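Local coordinates for protein Adp-ribosyltransferase (Staphylococcus aureus, PDB 1OJQ) that transfers the ADP-ribose unit of NAD+ onto a target protein, as a mono-ADP-ribosyltransferase of the C3 exoenzyme family, at residues 117-122 and 192-197; 13-18 and 75-80. All coordinates share one frame; numbering follows the deposited sequence. Where two conformers were deposited one is given.

Contact 1. Residues 117-122 and 192-197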
loop_
_atom_site.group_PDB
_atom_site.type_symbol
_atom_site.label_atom_id
_atom_site.label_comp_id
_atom_site.label_asym_id
_atom_site.label_seq_id
_atom_site.Cartn_x
_atom_site.Cartn_y
_atom_site.Cartn_z
ATOM N N ALA A 117 24.666 -2.539 -7.770
ATOM C CA ALA A 117 25.332 -2.228 -6.498
ATOM C C ALA A 117 24.483 -1.289 -5.644
ATOM O O ALA A 117 24.400 -1.407 -4.420
ATOM C CB ALA A 117 26.713 -1.647 -6.761
ATOM N N LEU A 118 23.831 -0.319 -6.282
ATOM C CA LEU A 118 22.982 0.591 -5.510
ATOM C C LEU A 118 21.772 -0.148 -4.958
ATOM O O LEU A 118 21.335 0.144 -3.852
ATOM C CB LEU A 118 22.562 1.784 -6.368
ATOM C CG LEU A 118 23.651 2.839 -6.614
ATOM C CD1 LEU A 118 23.209 3.775 -7.736
ATOM C CD2 LEU A 118 23.970 3.622 -5.358
ATOM N N VAL A 119 21.232 -1.112 -5.727
ATOM C CA VAL A 119 20.075 -1.862 -5.193
ATOM C C VAL A 119 20.554 -2.743 -4.045
ATOM O O VAL A 119 19.841 -2.950 -3.066
ATOM C CB VAL A 119 19.377 -2.705 -6.269
ATOM C CG1 VAL A 119 18.213 -3.504 -5.698
ATOM C CG2 VAL A 119 18.904 -1.795 -7.388
ATOM N N SER A 120 21.786 -3.242 -4.186
ATOM C CA SER A 120 22.378 -3.994 -3.082
ATOM C C SER A 120 22.520 -3.124 -1.851
ATOM O O SER A 120 22.275 -3.543 -0.712
ATOM C CB SER A 120 23.730 -4.570 -3.507
ATOM O OG SER A 120 23.484 -5.734 -4.284
ATOM N N LYS A 121 22.916 -1.866 -2.055
ATOM C CA LYS A 121 22.993 -0.941 -0.920
ATOM C C LYS A 121 21.635 -0.774 -0.257
ATOM O O LYS A 121 21.470 -0.765 0.973
ATOM C CB LYS A 121 23.524 0.424 -1.405
ATOM C CG LYS A 121 23.738 1.422 -0.282
ATOM C CD LYS A 121 24.537 2.647 -0.711
ATOM C CE LYS A 121 24.924 3.475 0.506
ATOM N NZ LYS A 121 25.631 4.727 0.134
ATOM N N LEU A 122 20.599 -0.621 -1.088
ATOM C CA LEU A 122 19.240 -0.444 -0.575
ATOM C C LEU A 122 18.847 -1.637 0.299
ATOM O O LEU A 122 18.298 -1.485 1.390
ATOM C CB LEU A 122 18.238 -0.283 -1.715
ATOM C CG LEU A 122 17.968 1.117 -2.269
ATOM C CD1 LEU A 122 17.013 1.005 -3.456
ATOM C CD2 LEU A 122 17.390 2.064 -1.221
ATOM N N GLY A 192 11.877 -7.667 4.119
ATOM C CA GLY A 192 12.630 -8.896 3.968
ATOM C C GLY A 192 13.804 -8.721 3.011
ATOM O O GLY A 192 14.918 -9.192 3.269
ATOM N N SER A 193 13.569 -8.044 1.880
ATOM C CA SER A 193 14.628 -7.906 0.890
ATOM C C SER A 193 14.294 -6.791 -0.096
ATOM O O SER A 193 13.136 -6.415 -0.225
ATOM C CB SER A 193 14.790 -9.199 0.082
ATOM O OG SER A 193 13.639 -9.492 -0.719
ATOM N N VAL A 194 15.340 -6.337 -0.768
ATOM C CA VAL A 194 15.234 -5.419 -1.895
ATOM C C VAL A 194 15.981 -6.020 -3.075
ATOM O O VAL A 194 17.205 -6.178 -2.992
ATOM C CB VAL A 194 15.804 -4.020 -1.593
ATOM C CG1 VAL A 194 15.537 -3.128 -2.809
ATOM C CG2 VAL A 194 15.213 -3.447 -0.329
ATOM N N LYS A 195 15.276 -6.356 -4.146
ATOM C CA LYS A 195 15.858 -7.019 -5.302
ATOM C C LYS A 195 15.466 -6.339 -6.614
ATOM O O LYS A 195 14.505 -5.575 -6.667
ATOM C CB LYS A 195 15.385 -8.468 -5.368
ATOM C CG LYS A 195 15.635 -9.331 -4.140
ATOM C CD LYS A 195 15.153 -10.756 -4.470
ATOM C CE LYS A 195 15.506 -11.736 -3.367
ATOM N NZ LYS A 195 16.964 -11.733 -3.033
ATOM N N LEU A 196 16.197 -6.631 -7.685
ATOM C CA LEU A 196 15.789 -6.197 -9.012
ATOM C C LEU A 196 14.822 -7.195 -9.628
ATOM O O LEU A 196 14.921 -8.391 -9.338
ATOM C CB LEU A 196 17.004 -6.037 -9.944
ATOM C CG LEU A 196 17.723 -4.691 -9.723
ATOM C CD1 LEU A 196 19.090 -4.672 -10.379
ATOM C CD2 LEU A 196 16.849 -3.551 -10.210
ATOM N N SER A 197 13.911 -6.717 -10.443
ATOM C CA SER A 197 12.869 -7.441 -11.136
ATOM C C SER A 197 13.372 -8.565 -12.024
ATOM O O SER A 197 14.366 -9.238 -11.782
ATOM C CB SER A 197 12.114 -6.452 -12.050
ATOM O OG SER A 197 13.086 -5.840 -12.903
#
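V119, on the helix, packs against V194 and L196 of the strand, and its two methyl branches divide the work. CG1 is set anti to the backbone N (chi1 178°), which lays it over the strand, 4.0 Å from CG1 of V194 and close to that residue's carbonyl oxygen. The other branch turns to the leucine: CG2 of V119 approaches the branch point of L196, with CG and CD2 each at 3.9 Å. One turn further on, L122 adds a lighter touch, its CB standing 4.1 Å from CG1 of V194. That methyl of V194 thus touches both V119 and L122, while CG2 of V194 rests against the carbonyl group of L122. No hydrogen bond joins the segments; the contact is plain apolar packing of a helix on a strand, the two running nearly antiparallel (169°) with their axes 7.4 Å apart. Just past the segment, OD1 of N123 accepts a hydrogen bond from the backbone N of V194. Helix 116-126 thus packs against the end of strand 187-196, where V194 also touches I203 and I205 of the adjacent strand 203-209, and L122 meets L92 and F98 from loops.

Contact 2. Residues 13-18 and 75-80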
loop_
_atom_site.group_PDB
_atom_site.type_symbol
_atom_site.label_atom_id
_atom_site.label_comp_id
_atom_site.label_asym_id
_atom_site.label_seq_id
_atom_site.Cartn_x
_atom_site.Cartn_y
_atom_site.Cartn_z
ATOM N N THR A 13 -10.796 -10.145 -8.442
ATOM C CA THR A 13 -12.135 -9.614 -8.203
ATOM C C THR A 13 -12.979 -10.589 -7.403
ATOM O O THR A 13 -13.707 -10.223 -6.473
ATOM C CB THR A 13 -12.850 -9.287 -9.534
ATOM O OG1 THR A 13 -12.281 -8.087 -10.089
ATOM C CG2 THR A 13 -14.328 -9.014 -9.299
ATOM N N LYS A 14 -12.909 -11.873 -7.748
ATOM C CA LYS A 14 -13.711 -12.873 -7.029
ATOM C C LYS A 14 -13.345 -12.901 -5.557
ATOM O O LYS A 14 -14.156 -12.886 -4.622
ATOM C CB LYS A 14 -13.475 -14.233 -7.706
ATOM C CG LYS A 14 -14.290 -15.369 -7.105
ATOM C CD LYS A 14 -14.019 -16.646 -7.895
ATOM C CE LYS A 14 -14.425 -17.872 -7.084
ATOM N NZ LYS A 14 -13.667 -19.061 -7.589
ATOM N N TRP A 15 -12.031 -12.946 -5.310
ATOM C CA TRP A 15 -11.514 -12.978 -3.935
ATOM C C TRP A 15 -11.880 -11.688 -3.218
ATOM O O TRP A 15 -12.429 -11.725 -2.120
ATOM C CB TRP A 15 -10.004 -13.189 -3.910
ATOM C CG TRP A 15 -9.353 -13.398 -2.577
ATOM C CD1 TRP A 15 -9.185 -14.585 -1.921
ATOM C CD2 TRP A 15 -8.774 -12.403 -1.722
ATOM N NE1 TRP A 15 -8.545 -14.402 -0.716
ATOM C CE2 TRP A 15 -8.283 -13.058 -0.578
ATOM C CE3 TRP A 15 -8.630 -11.016 -1.825
ATOM C CZ2 TRP A 15 -7.653 -12.370 0.456
ATOM C CZ3 TRP A 15 -8.013 -10.315 -0.814
ATOM C CH2 TRP A 15 -7.538 -11.013 0.305
ATOM N N GLY A 16 -11.575 -10.556 -3.856
ATOM C CA GLY A 16 -11.921 -9.284 -3.250
ATOM C C GLY A 16 -13.393 -9.130 -2.924
ATOM O O GLY A 16 -13.691 -8.609 -1.832
ATOM N N ASN A 17 -14.302 -9.519 -3.807
ATOM C CA ASN A 17 -15.738 -9.403 -3.542
ATOM C C ASN A 17 -16.147 -10.174 -2.291
ATOM O O ASN A 17 -17.163 -9.860 -1.655
ATOM C CB ASN A 17 -16.518 -9.929 -4.750
ATOM C CG ASN A 17 -16.587 -8.935 -5.888
ATOM O OD1 ASN A 17 -16.894 -9.270 -7.034
ATOM N ND2 ASN A 17 -16.296 -7.678 -5.573
ATOM N N SER A 18 -15.363 -11.197 -1.941
ATOM C CA SER A 18 -15.712 -11.960 -0.728
ATOM C C SER A 18 -15.446 -11.095 0.494
ATOM O O SER A 18 -16.162 -11.195 1.492
ATOM C CB SER A 18 -14.988 -13.307 -0.653
ATOM O OG SER A 18 -13.625 -13.152 -0.260
ATOM N N SER A 75 -13.904 -5.672 7.518
ATOM C CA SER A 75 -13.483 -6.905 6.851
ATOM C C SER A 75 -12.032 -7.222 7.211
ATOM O O SER A 75 -11.190 -6.343 7.408
ATOM C CB SER A 75 -13.632 -6.871 5.330
ATOM O OG SER A 75 -13.085 -5.694 4.758
ATOM N N VAL A 76 -11.786 -8.525 7.273
ATOM C CA VAL A 76 -10.421 -9.014 7.446
ATOM C C VAL A 76 -10.074 -9.921 6.287
ATOM O O VAL A 76 -10.919 -10.483 5.587
ATOM C CB VAL A 76 -10.214 -9.760 8.777
ATOM C CG1 VAL A 76 -10.475 -8.811 9.939
ATOM C CG2 VAL A 76 -11.087 -11.006 8.863
ATOM N N THR A 77 -8.775 -10.086 6.040
ATOM C CA THR A 77 -8.405 -10.978 4.947
ATOM C C THR A 77 -8.759 -12.434 5.242
ATOM O O THR A 77 -8.407 -12.943 6.306
ATOM C CB THR A 77 -6.884 -10.890 4.667
ATOM O OG1 THR A 77 -6.195 -11.161 5.897
ATOM C CG2 THR A 77 -6.490 -9.484 4.224
ATOM N N PRO A 78 -9.451 -13.101 4.334
ATOM C CA PRO A 78 -9.790 -14.515 4.568
ATOM C C PRO A 78 -8.627 -15.455 4.300
ATOM O O PRO A 78 -8.694 -16.642 4.631
ATOM C CB PRO A 78 -10.901 -14.741 3.531
ATOM C CG PRO A 78 -10.468 -13.878 2.377
ATOM C CD PRO A 78 -9.986 -12.614 3.048
ATOM N N ASP A 79 -7.550 -14.972 3.694
ATOM C CA ASP A 79 -6.309 -15.718 3.484
ATOM C C ASP A 79 -5.115 -14.777 3.698
ATOM O O ASP A 79 -5.277 -13.574 3.522
ATOM C CB ASP A 79 -6.162 -16.293 2.081
ATOM C CG ASP A 79 -7.335 -17.147 1.632
ATOM O OD1 ASP A 79 -8.239 -16.664 0.921
ATOM O OD2 ASP A 79 -7.346 -18.333 2.022
ATOM N N SER A 80 -3.958 -15.344 4.014
ATOM C CA SER A 80 -2.726 -14.558 3.880
ATOM C C SER A 80 -2.633 -14.152 2.415
ATOM O O SER A 80 -2.972 -14.963 1.539
ATOM C CB SER A 80 -1.548 -15.397 4.344
ATOM O OG SER A 80 -0.308 -14.877 3.910
#
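W15 reaches from its helix to D79 through a single hydrogen bond, and the same ring packs against P78. The polar link runs from NE1 of W15 to OD1 of D79, 2.8 Å long and close to straight at 165°. The oxygen lies almost in the indole plane and offers its anti lone pair, turned away from OD2; ring and carboxylate planes differ by 32°. With CG of W15 anti to its own N (chi1 -173°), the indole projects across to the loop, and the bond would fix its rotation. Within the helix, OG of S18 donates to the carbonyl O of W15 at 2.6 Å, an oxygen that also accepts from the backbone N of S18.

Apolar contact comes from the proline: CD of P78 approaches CZ2 of W15 obliquely, at 3.5 Å. CG of P78 is close to the same ring atom. CG2 of T77 lies at the ring's edge, 4.3 Å from CH2 of W15, while OG1 of T77 is hydrogen-bonded to O of P159. Helix 9-23 is thereby joined to the connection between helix 59-73 and strand 81-87, with the ring of F6 meeting the indole and L19 touching P78.

The two contacts illustrate how chemistry follows place in a fold. Contact 1 is a buried, purely apolar meeting of branched side chains, whereas contact 2 lies at the surface and combines a directed hydrogen bond with packing of an aromatic ring on a proline. They share no helix, strand or loop: one brings a helix onto an inner strand of the five-stranded mixed sheet, the other joins the N-terminal helix to the loop leading into strand 81-87, an outermost strand of that sheet. Their centres are 30 Å apart. Neither includes an NAD+-binding residue, although the side chain of L122 lies about 12 Å from that of D90, and W15 about 10 Å from Q140.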